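Metazoan TIR-STING fusion (Crassostrea gigas, PDB 6WT6) is a fusion protein that carries a TIR domain and a STING-type ligand-binding domain in one polypeptide chain, its function not being established. Local coordinates at residues Ile49-Phe58 with Arg150-Ser160; His113-Leu124 with Pro135-Ile143. All blocks are in the same frame, centred on the assembly; numbering follows the deposited sequence.

Contact 1: residues Ile49-Phe58 with Arg150-Ser160; sequences ILDSVESRGF and RNTDDIIQAIS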
loop_
_atom_site.group_PDB
_atom_site.type_symbol
_atom_site.label_atom_id
_atom_site.label_comp_id
_atom_site.label_asym_id
_atom_site.label_seq_id
_atom_site.Cartn_x
_atom_site.Cartn_y
_atom_site.Cartn_z
ATOM N N ILE A 49 -4.280 -34.888 -6.310
ATOM C CA ILE A 49 -5.365 -33.928 -6.124
ATOM C C ILE A 49 -5.868 -33.424 -7.470
ATOM O O ILE A 49 -7.077 -33.285 -7.684
ATOM C CB ILE A 49 -4.909 -32.770 -5.215
ATOM C CG1 ILE A 49 -4.731 -33.261 -3.775
ATOM C CG2 ILE A 49 -5.900 -31.611 -5.272
ATOM C CD1 ILE A 49 -4.279 -32.185 -2.809
ATOM N N LEU A 50 -4.951 -33.163 -8.404
ATOM C CA LEU A 50 -5.341 -32.709 -9.736
ATOM C C LEU A 50 -6.269 -33.708 -10.414
ATOM O O LEU A 50 -7.336 -33.341 -10.917
ATOM C CB LEU A 50 -4.100 -32.478 -10.595
ATOM C CG LEU A 50 -4.392 -32.207 -12.073
ATOM C CD1 LEU A 50 -4.963 -30.813 -12.245
ATOM C CD2 LEU A 50 -3.148 -32.404 -12.933
ATOM N N ASP A 51 -5.868 -34.982 -10.444
ATOM C CA ASP A 51 -6.681 -36.001 -11.099
ATOM C C ASP A 51 -8.036 -36.155 -10.420
ATOM O O ASP A 51 -9.033 -36.460 -11.085
ATOM C CB ASP A 51 -5.935 -37.337 -11.119
ATOM C CG ASP A 51 -4.685 -37.296 -11.983
ATOM O OD1 ASP A 51 -4.607 -36.429 -12.880
ATOM O OD2 ASP A 51 -3.781 -38.133 -11.770
ATOM N N SER A 52 -8.096 -35.938 -9.103
ATOM C CA SER A 52 -9.365 -36.040 -8.389
ATOM C C SER A 52 -10.319 -34.925 -8.792
ATOM O O SER A 52 -11.529 -35.151 -8.916
ATOM C CB SER A 52 -9.127 -36.007 -6.881
ATOM O OG SER A 52 -8.245 -37.036 -6.471
ATOM N N VAL A 53 -9.799 -33.714 -8.992
ATOM C CA VAL A 53 -10.663 -32.580 -9.304
ATOM C C VAL A 53 -11.076 -32.597 -10.768
ATOM O O VAL A 53 -12.255 -32.426 -11.096
ATOM C CB VAL A 53 -9.965 -31.259 -8.939
ATOM C CG1 VAL A 53 -10.922 -30.103 -9.106
ATOM C CG2 VAL A 53 -9.444 -31.310 -7.533
ATOM N N GLU A 54 -10.113 -32.803 -11.671
ATOM C CA GLU A 54 -10.401 -32.672 -13.095
ATOM C C GLU A 54 -11.382 -33.732 -13.580
ATOM O O GLU A 54 -12.133 -33.488 -14.532
ATOM C CB GLU A 54 -9.102 -32.720 -13.905
ATOM C CG GLU A 54 -8.247 -31.461 -13.766
ATOM C CD GLU A 54 -7.386 -31.190 -14.989
ATOM O OE1 GLU A 54 -6.872 -32.159 -15.584
ATOM O OE2 GLU A 54 -7.233 -30.006 -15.364
ATOM N N SER A 55 -11.404 -34.903 -12.940
ATOM C CA SER A 55 -12.379 -35.921 -13.320
ATOM C C SER A 55 -13.796 -35.472 -12.987
ATOM O O SER A 55 -14.729 -35.711 -13.765
ATOM C CB SER A 55 -12.063 -37.245 -12.625
ATOM O OG SER A 55 -12.395 -37.187 -11.249
ATOM N N ARG A 56 -13.974 -34.807 -11.840
ATOM C CA ARG A 56 -15.297 -34.347 -11.429
ATOM C C ARG A 56 -15.865 -33.294 -12.371
ATOM O O ARG A 56 -17.069 -33.021 -12.322
ATOM C CB ARG A 56 -15.242 -33.791 -10.005
ATOM C CG ARG A 56 -14.821 -34.813 -8.961
ATOM C CD ARG A 56 -15.930 -35.811 -8.674
ATOM N NE ARG A 56 -16.989 -35.231 -7.852
ATOM C CZ ARG A 56 -17.052 -35.348 -6.529
ATOM N NH1 ARG A 56 -18.048 -34.787 -5.856
ATOM N NH2 ARG A 56 -16.117 -36.028 -5.878
ATOM N N GLY A 57 -15.038 -32.700 -13.224
ATOM C CA GLY A 57 -15.486 -31.730 -14.201
ATOM C C GLY A 57 -14.764 -30.403 -14.145
ATOM O O GLY A 57 -14.802 -29.650 -15.127
ATOM N N PHE A 58 -14.100 -30.087 -13.036
ATOM C CA PHE A 58 -13.409 -28.811 -12.924
ATOM C C PHE A 58 -12.172 -28.779 -13.819
ATOM O O PHE A 58 -11.526 -29.801 -14.064
ATOM C CB PHE A 58 -13.013 -28.544 -11.471
ATOM C CG PHE A 58 -14.176 -28.481 -10.524
ATOM C CD1 PHE A 58 -14.818 -27.280 -10.271
ATOM C CD2 PHE A 58 -14.634 -29.626 -9.891
ATOM C CE1 PHE A 58 -15.894 -27.220 -9.402
ATOM C CE2 PHE A 58 -15.710 -29.574 -9.022
ATOM C CZ PHE A 58 -16.339 -28.369 -8.776
ATOM N N ARG A 150 -9.549 -40.921 1.470
ATOM C CA ARG A 150 -10.100 -40.172 0.348
ATOM C C ARG A 150 -10.808 -38.918 0.852
ATOM O O ARG A 150 -12.021 -38.765 0.703
ATOM C CB ARG A 150 -11.063 -41.044 -0.465
ATOM C CG ARG A 150 -11.477 -40.454 -1.809
ATOM C CD ARG A 150 -12.685 -41.181 -2.381
ATOM N NE ARG A 150 -13.664 -40.253 -2.945
ATOM C CZ ARG A 150 -13.675 -39.851 -4.212
ATOM N NH1 ARG A 150 -12.760 -40.296 -5.063
ATOM N NH2 ARG A 150 -14.605 -39.004 -4.631
ATOM N N ASN A 151 -10.037 -38.022 1.464
ATOM C CA ASN A 151 -10.565 -36.743 1.916
ATOM C C ASN A 151 -10.698 -35.735 0.781
ATOM O O ASN A 151 -11.053 -34.579 1.036
ATOM C CB ASN A 151 -9.671 -36.169 3.021
ATOM C CG ASN A 151 -10.437 -35.311 4.010
ATOM O OD1 ASN A 151 -11.549 -34.861 3.732
ATOM N ND2 ASN A 151 -9.842 -35.077 5.174
ATOM N N THR A 152 -10.441 -36.150 -0.461
ATOM C CA THR A 152 -10.418 -35.239 -1.599
ATOM C C THR A 152 -11.790 -34.678 -1.952
ATOM O O THR A 152 -11.867 -33.777 -2.792
ATOM C CB THR A 152 -9.827 -35.945 -2.821
ATOM O OG1 THR A 152 -9.757 -35.025 -3.916
ATOM C CG2 THR A 152 -10.689 -37.138 -3.218
ATOM N N ASP A 153 -12.868 -35.187 -1.353
ATOM C CA ASP A 153 -14.179 -34.605 -1.616
ATOM C C ASP A 153 -14.304 -33.210 -1.019
ATOM O O ASP A 153 -15.017 -32.363 -1.569
ATOM C CB ASP A 153 -15.285 -35.514 -1.074
ATOM C CG ASP A 153 -15.910 -36.382 -2.151
ATOM O OD1 ASP A 153 -15.426 -36.351 -3.302
ATOM O OD2 ASP A 153 -16.892 -37.094 -1.847
ATOM N N ASP A 154 -13.613 -32.948 0.094
ATOM C CA ASP A 154 -13.775 -31.675 0.789
ATOM C C ASP A 154 -13.214 -30.505 -0.010
ATOM O O ASP A 154 -13.754 -29.395 0.062
ATOM C CB ASP A 154 -13.111 -31.735 2.165
ATOM C CG ASP A 154 -13.963 -32.453 3.192
ATOM O OD1 ASP A 154 -15.089 -32.865 2.847
ATOM O OD2 ASP A 154 -13.509 -32.600 4.347
ATOM N N ILE A 155 -12.136 -30.722 -0.763
ATOM C CA ILE A 155 -11.555 -29.613 -1.512
ATOM C C ILE A 155 -12.427 -29.263 -2.712
ATOM O O ILE A 155 -12.514 -28.094 -3.103
ATOM C CB ILE A 155 -10.105 -29.940 -1.917
ATOM C CG1 ILE A 155 -10.040 -31.243 -2.708
ATOM C CG2 ILE A 155 -9.218 -30.056 -0.686
ATOM C CD1 ILE A 155 -10.008 -31.049 -4.189
ATOM N N ILE A 156 -13.092 -30.257 -3.306
ATOM C CA ILE A 156 -14.051 -29.979 -4.371
ATOM C C ILE A 156 -15.187 -29.119 -3.838
ATOM O O ILE A 156 -15.707 -28.239 -4.538
ATOM C CB ILE A 156 -14.567 -31.297 -4.979
ATOM C CG1 ILE A 156 -13.460 -31.979 -5.780
ATOM C CG2 ILE A 156 -15.797 -31.056 -5.846
ATOM C CD1 ILE A 156 -13.621 -33.474 -5.878
ATOM N N GLN A 157 -15.577 -29.348 -2.582
ATOM C CA GLN A 157 -16.634 -28.558 -1.962
ATOM C C GLN A 157 -16.265 -27.080 -1.913
ATOM O O GLN A 157 -17.128 -26.212 -2.083
ATOM C CB GLN A 157 -16.918 -29.090 -0.556
ATOM C CG GLN A 157 -18.055 -28.391 0.168
ATOM C CD GLN A 157 -19.415 -28.794 -0.362
ATOM O OE1 GLN A 157 -19.665 -29.969 -0.635
ATOM N NE2 GLN A 157 -20.302 -27.818 -0.518
ATOM N N ALA A 158 -14.983 -26.776 -1.694
ATOM C CA ALA A 158 -14.556 -25.385 -1.591
ATOM C C ALA A 158 -14.408 -24.723 -2.956
ATOM O O ALA A 158 -14.509 -23.494 -3.055
ATOM C CB ALA A 158 -13.240 -25.295 -0.819
ATOM N N ILE A 159 -14.176 -25.508 -4.011
ATOM C CA ILE A 159 -14.029 -24.937 -5.347
ATOM C C ILE A 159 -15.374 -24.459 -5.888
ATOM O O ILE A 159 -15.430 -23.517 -6.688
ATOM C CB ILE A 159 -13.371 -25.964 -6.289
ATOM C CG1 ILE A 159 -12.009 -26.395 -5.745
ATOM C CG2 ILE A 159 -13.202 -25.394 -7.691
ATOM C CD1 ILE A 159 -11.352 -27.490 -6.558
ATOM N N SER A 160 -16.472 -25.077 -5.458
ATOM C CA SER A 160 -17.786 -24.737 -5.987
ATOM C C SER A 160 -18.267 -23.396 -5.439
ATOM O O SER A 160 -18.154 -23.118 -4.242
ATOM C CB SER A 160 -18.791 -25.833 -5.638
ATOM O OG SER A 160 -18.276 -27.114 -5.951
#
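Val53 divides its two methyl groups between two isoleucines one turn apart on the facing helix. With CG1 anti to the backbone N, this methyl meets Ile159 CD1 tip to tip at 3.7 Å, while Val53 CG2 presses closer on Ile155 CD1, at 3.4 Å. Ile155 reaches that point because its CG1 stands between the backbone N and the carbonyl carbon (chi1 56°). Phe58, just past a Schellman turn whose positive phi falls on Gly57, closes the buried part: Ile159 CB lies over one ring face, Ile156 CG2 comes in obliquely to Phe58 CE2 at 3.5 Å, and Ser160 OG sits at the ring edge. His32 adds an edge-to-face ring contact.

Helices 49-56 and 153-159, crossing at -55° with axes 10.0 Å apart at closest approach, pack together on one face of the parallel sheet of the TIR fold. Val53 also touches Cys60, and Ile159 touches Ala33, on two of its strands.

Polar groups take over toward solvent. Arg56, bent at chi2 and chi3, folds back so that Ile156 CD1 lies over one guanidinium face and 3.6 Å from Arg56 CG. Arg56 NH2 then gives Asp153 OD1 a salt-bridging hydrogen bond of 2.7 Å (152° at the hydrogen), near the guanidinium plane, on the syn side of the carboxylate but tilted out of its plane, the two flat groups being steeply turned against each other. Arg150 NH2 reaches the same Asp153 OD1 at 3.1 Å, a weaker bond, its guanidinium nearly parallel to that of Arg56. One turn back along helix 49-56 from Arg56, Ser52 CB touches Thr152 OG1 at 3.2 Å, the Ser52 hydroxyl being bonded to Thr48 O instead.

Contact 2: residues His113-Leu124 with Pro135-Ile143; sequences HQRNNVCLVPVL and PPLRPLTCI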
loop_
_atom_site.group_PDB
_atom_site.type_symbol
_atom_site.label_atom_id
_atom_site.label_comp_id
_atom_site.label_asym_id
_atom_site.label_seq_id
_atom_site.Cartn_x
_atom_site.Cartn_y
_atom_site.Cartn_z
ATOM N N HIS A 113 -8.284 -10.231 4.188
ATOM C CA HIS A 113 -8.764 -11.489 4.751
ATOM C C HIS A 113 -10.016 -11.977 4.036
ATOM O O HIS A 113 -10.220 -13.189 3.897
ATOM C CB HIS A 113 -9.040 -11.328 6.245
ATOM C CG HIS A 113 -9.662 -12.536 6.874
ATOM N ND1 HIS A 113 -8.992 -13.733 7.008
ATOM C CD2 HIS A 113 -10.893 -12.732 7.400
ATOM C CE1 HIS A 113 -9.784 -14.614 7.594
ATOM N NE2 HIS A 113 -10.944 -14.032 7.842
ATOM N N GLN A 114 -10.862 -11.054 3.577
ATOM C CA GLN A 114 -12.049 -11.446 2.826
ATOM C C GLN A 114 -11.669 -12.127 1.517
ATOM O O GLN A 114 -12.322 -13.089 1.095
ATOM C CB GLN A 114 -12.931 -10.222 2.567
ATOM C CG GLN A 114 -14.059 -10.446 1.568
ATOM C CD GLN A 114 -15.061 -11.492 2.028
ATOM O OE1 GLN A 114 -15.163 -11.793 3.219
ATOM N NE2 GLN A 114 -15.806 -12.051 1.081
ATOM N N ARG A 115 -10.606 -11.649 0.865
ATOM C CA ARG A 115 -10.152 -12.282 -0.369
ATOM C C ARG A 115 -9.599 -13.678 -0.109
ATOM O O ARG A 115 -9.883 -14.614 -0.865
ATOM C CB ARG A 115 -9.093 -11.410 -1.049
ATOM C CG ARG A 115 -8.803 -11.804 -2.488
ATOM C CD ARG A 115 -9.625 -10.978 -3.463
ATOM N NE ARG A 115 -9.714 -11.605 -4.778
ATOM C CZ ARG A 115 -10.173 -10.994 -5.866
ATOM N NH1 ARG A 115 -10.574 -9.731 -5.801
ATOM N NH2 ARG A 115 -10.225 -11.644 -7.021
ATOM N N ASN A 116 -8.810 -13.838 0.957
ATOM C CA ASN A 116 -8.201 -15.134 1.239
ATOM C C ASN A 116 -9.237 -16.175 1.645
ATOM O O ASN A 116 -9.064 -17.363 1.356
ATOM C CB ASN A 116 -7.140 -14.985 2.326
ATOM C CG ASN A 116 -6.014 -14.063 1.912
ATOM O OD1 ASN A 116 -5.733 -13.911 0.724
ATOM N ND2 ASN A 116 -5.362 -13.442 2.889
ATOM N N ASN A 117 -10.313 -15.755 2.312
ATOM C CA ASN A 117 -11.345 -16.707 2.701
ATOM C C ASN A 117 -12.114 -17.221 1.492
ATOM O O ASN A 117 -12.615 -18.352 1.511
ATOM C CB ASN A 117 -12.297 -16.067 3.712
ATOM C CG ASN A 117 -13.237 -17.074 4.349
ATOM O OD1 ASN A 117 -13.040 -18.284 4.235
ATOM N ND2 ASN A 117 -14.260 -16.576 5.034
ATOM N N VAL A 118 -12.208 -16.420 0.433
ATOM C CA VAL A 118 -12.969 -16.825 -0.745
ATOM C C VAL A 118 -12.097 -17.636 -1.697
ATOM O O VAL A 118 -12.490 -18.710 -2.160
ATOM C CB VAL A 118 -13.569 -15.590 -1.444
ATOM C CG1 VAL A 118 -14.225 -15.985 -2.761
ATOM C CG2 VAL A 118 -14.578 -14.900 -0.531
ATOM N N CYS A 119 -10.895 -17.147 -1.984
ATOM C CA CYS A 119 -10.003 -17.698 -2.999
ATOM C C CYS A 119 -9.181 -18.883 -2.492
ATOM O O CYS A 119 -9.146 -19.936 -3.139
ATOM C CB CYS A 119 -9.073 -16.596 -3.519
ATOM S SG CYS A 119 -7.788 -17.144 -4.660
ATOM N N LEU A 120 -8.506 -18.726 -1.356
ATOM C CA LEU A 120 -7.529 -19.719 -0.925
ATOM C C LEU A 120 -8.203 -21.003 -0.460
ATOM O O LEU A 120 -9.246 -20.982 0.197
ATOM C CB LEU A 120 -6.653 -19.153 0.192
ATOM C CG LEU A 120 -5.493 -18.246 -0.236
ATOM C CD1 LEU A 120 -4.827 -17.602 0.970
ATOM C CD2 LEU A 120 -4.467 -19.026 -1.050
ATOM N N VAL A 121 -7.601 -22.130 -0.824
ATOM C CA VAL A 121 -8.012 -23.449 -0.353
ATOM C C VAL A 121 -6.776 -24.143 0.209
ATOM O O VAL A 121 -6.080 -24.861 -0.526
ATOM C CB VAL A 121 -8.661 -24.273 -1.477
ATOM C CG1 VAL A 121 -9.077 -25.647 -0.962
ATOM C CG2 VAL A 121 -9.862 -23.536 -2.047
ATOM N N PRO A 122 -6.449 -23.942 1.489
ATOM C CA PRO A 122 -5.250 -24.572 2.068
ATOM C C PRO A 122 -5.484 -26.054 2.322
ATOM O O PRO A 122 -6.397 -26.432 3.061
ATOM C CB PRO A 122 -5.044 -23.801 3.381
ATOM C CG PRO A 122 -5.908 -22.571 3.268
ATOM C CD PRO A 122 -7.062 -22.974 2.410
ATOM N N VAL A 123 -4.650 -26.895 1.714
ATOM C CA VAL A 123 -4.727 -28.343 1.870
ATOM C C VAL A 123 -3.548 -28.774 2.731
ATOM O O VAL A 123 -2.389 -28.700 2.302
ATOM C CB VAL A 123 -4.724 -29.066 0.518
ATOM C CG1 VAL A 123 -4.794 -30.568 0.725
ATOM C CG2 VAL A 123 -5.891 -28.594 -0.327
ATOM N N LEU A 124 -3.842 -29.229 3.946
ATOM C CA LEU A 124 -2.815 -29.579 4.915
ATOM C C LEU A 124 -2.521 -31.074 4.851
ATOM O O LEU A 124 -3.442 -31.898 4.880
ATOM C CB LEU A 124 -3.252 -29.177 6.325
ATOM C CG LEU A 124 -3.014 -27.730 6.773
ATOM C CD1 LEU A 124 -3.724 -26.711 5.890
ATOM C CD2 LEU A 124 -3.423 -27.547 8.227
ATOM N N PRO A 135 1.006 -16.636 10.022
ATOM C CA PRO A 135 -0.139 -15.854 10.526
ATOM C C PRO A 135 -1.242 -15.667 9.492
ATOM O O PRO A 135 -2.424 -15.818 9.837
ATOM C CB PRO A 135 0.501 -14.513 10.921
ATOM C CG PRO A 135 1.903 -14.886 11.304
ATOM C CD PRO A 135 2.299 -16.024 10.392
ATOM N N PRO A 136 -0.934 -15.332 8.225
ATOM C CA PRO A 136 -2.042 -15.084 7.279
ATOM C C PRO A 136 -2.928 -16.292 7.027
ATOM O O PRO A 136 -4.135 -16.129 6.808
ATOM C CB PRO A 136 -1.323 -14.640 5.996
ATOM C CG PRO A 136 0.001 -14.144 6.453
ATOM C CD PRO A 136 0.368 -15.036 7.591
ATOM N N LEU A 137 -2.375 -17.504 7.062
ATOM C CA LEU A 137 -3.152 -18.695 6.733
ATOM C C LEU A 137 -3.956 -19.230 7.908
ATOM O O LEU A 137 -4.930 -19.960 7.691
ATOM C CB LEU A 137 -2.234 -19.796 6.210
ATOM C CG LEU A 137 -1.438 -19.440 4.959
ATOM C CD1 LEU A 137 -0.558 -20.611 4.547
ATOM C CD2 LEU A 137 -2.382 -19.034 3.834
ATOM N N ARG A 138 -3.576 -18.888 9.139
ATOM C CA ARG A 138 -4.215 -19.500 10.304
ATOM C C ARG A 138 -5.719 -19.255 10.372
ATOM O O ARG A 138 -6.468 -20.233 10.539
ATOM C CB ARG A 138 -3.521 -19.025 11.584
ATOM C CG ARG A 138 -2.049 -19.390 11.678
ATOM C CD ARG A 138 -1.445 -18.893 12.988
ATOM N NE ARG A 138 0.006 -18.735 12.910
ATOM C CZ ARG A 138 0.753 -18.204 13.874
ATOM N NH1 ARG A 138 0.186 -17.781 14.994
ATOM N NH2 ARG A 138 2.067 -18.096 13.718
ATOM N N PRO A 139 -6.237 -18.016 10.251
ATOM C CA PRO A 139 -7.675 -17.816 10.475
ATOM C C PRO A 139 -8.532 -18.073 9.246
ATOM O O PRO A 139 -9.653 -17.563 9.157
ATOM C CB PRO A 139 -7.748 -16.345 10.895
ATOM C CG PRO A 139 -6.663 -15.707 10.098
ATOM C CD PRO A 139 -5.554 -16.731 9.993
ATOM N N LEU A 140 -8.030 -18.864 8.300
ATOM C CA LEU A 140 -8.697 -19.060 7.019
ATOM C C LEU A 140 -9.591 -20.293 6.980
ATOM O O LEU A 140 -10.233 -20.531 5.952
ATOM C CB LEU A 140 -7.663 -19.150 5.893
ATOM C CG LEU A 140 -6.763 -17.934 5.664
ATOM C CD1 LEU A 140 -5.918 -18.124 4.416
ATOM C CD2 LEU A 140 -7.585 -16.658 5.570
ATOM N N THR A 141 -9.657 -21.067 8.066
ATOM C CA THR A 141 -10.397 -22.327 8.099
ATOM C C THR A 141 -9.942 -23.240 6.965
ATOM O O THR A 141 -10.577 -23.296 5.907
ATOM C CB THR A 141 -11.911 -22.089 8.024
ATOM O OG1 THR A 141 -12.267 -21.602 6.724
ATOM C CG2 THR A 141 -12.349 -21.078 9.077
ATOM N N CYS A 142 -8.848 -23.961 7.182
ATOM C CA CYS A 142 -8.230 -24.779 6.150
ATOM C C CYS A 142 -8.882 -26.163 6.100
ATOM O O CYS A 142 -9.880 -26.432 6.773
ATOM C CB CYS A 142 -6.728 -24.878 6.404
ATOM S SG CYS A 142 -5.960 -23.372 7.035
ATOM N N ILE A 143 -8.318 -27.059 5.291
ATOM C CA ILE A 143 -8.807 -28.434 5.199
ATOM C C ILE A 143 -7.740 -29.399 5.693
ATOM O O ILE A 143 -6.687 -29.552 5.072
ATOM C CB ILE A 143 -9.236 -28.792 3.760
ATOM C CG1 ILE A 143 -10.434 -27.943 3.336
ATOM C CG2 ILE A 143 -9.562 -30.279 3.658
ATOM C CD1 ILE A 143 -10.947 -28.256 1.949
#
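Around Val123 the two backbones run parallel, Ile143 N donating to Pro122 O at 3.0 Å (159° at the hydrogen) and Leu124 N donating to Ile143 O at 3.1 Å (170°). This is the bonding pattern of a parallel bridge, and it places Ile143 beside strand 120-124, where the fifth strand of the TIR fold is expected; the other side of strand 120-124 is bonded to strand 84-91.

Farther back, the 135-143 loop leaves the sheet direction and leans on helix 113-119, with Leu140 as its main side chain. One branch, Leu140 CD1, faces Leu120 CD1 at 3.7 Å, and Leu137 CD2 comes to the same Leu120 methyl, its side chain crossing that of Leu120 at about a right angle. The other branch, Leu140 CD2, lies 3.7 Å from Asn116 CB and obliquely to the imidazole of His113, the side chains of Leu140 and His113 running past each other in opposite directions. The Asn116 amide is itself engaged elsewhere, its ND2 bonding to Asp110 O.

His113 turns its ring toward the loop with CG anti to the backbone N (chi1 174°), bringing the CE1 edge in plane with Pro139 O at 3.3 Å. This end of the contact also borders the dimer interface: His113 packs on Pro135 of the second subunit, and Pro139 on Arg138 of that subunit.

Beside the backbone bridge, Cys142 packs over two strand side chains at once. Its CB lies 3.6 Å from Leu124 CD1 and as close to Pro122 CB, while Cys142 SG settles against the proline ring, 3.9 Å from Pro122 CG.

In the fold
Both contacts belong to the TIR domain, their centres about 17 Å apart, and the chain passes through 49-58, 113-124 and 135-143 before it returns in 150-160 to complete contact 1. They meet where helix 153-159 lies against the edge strand and its added Ile143: Ile155 CG2 touches Ile143 CD1 at 3.6 Å and Val123 CG2 at 3.7 Å. From the other helix of contact 1, Ile49 CD1 reaches Val123 CG1 at 3.9 Å. Val123 and Ile143 thus take part in contact 2 and also touch the helices of contact 1. Their surroundings differ: contact 2 borders the second subunit, whereas neither segment of contact 1 touches another chain of the assembly.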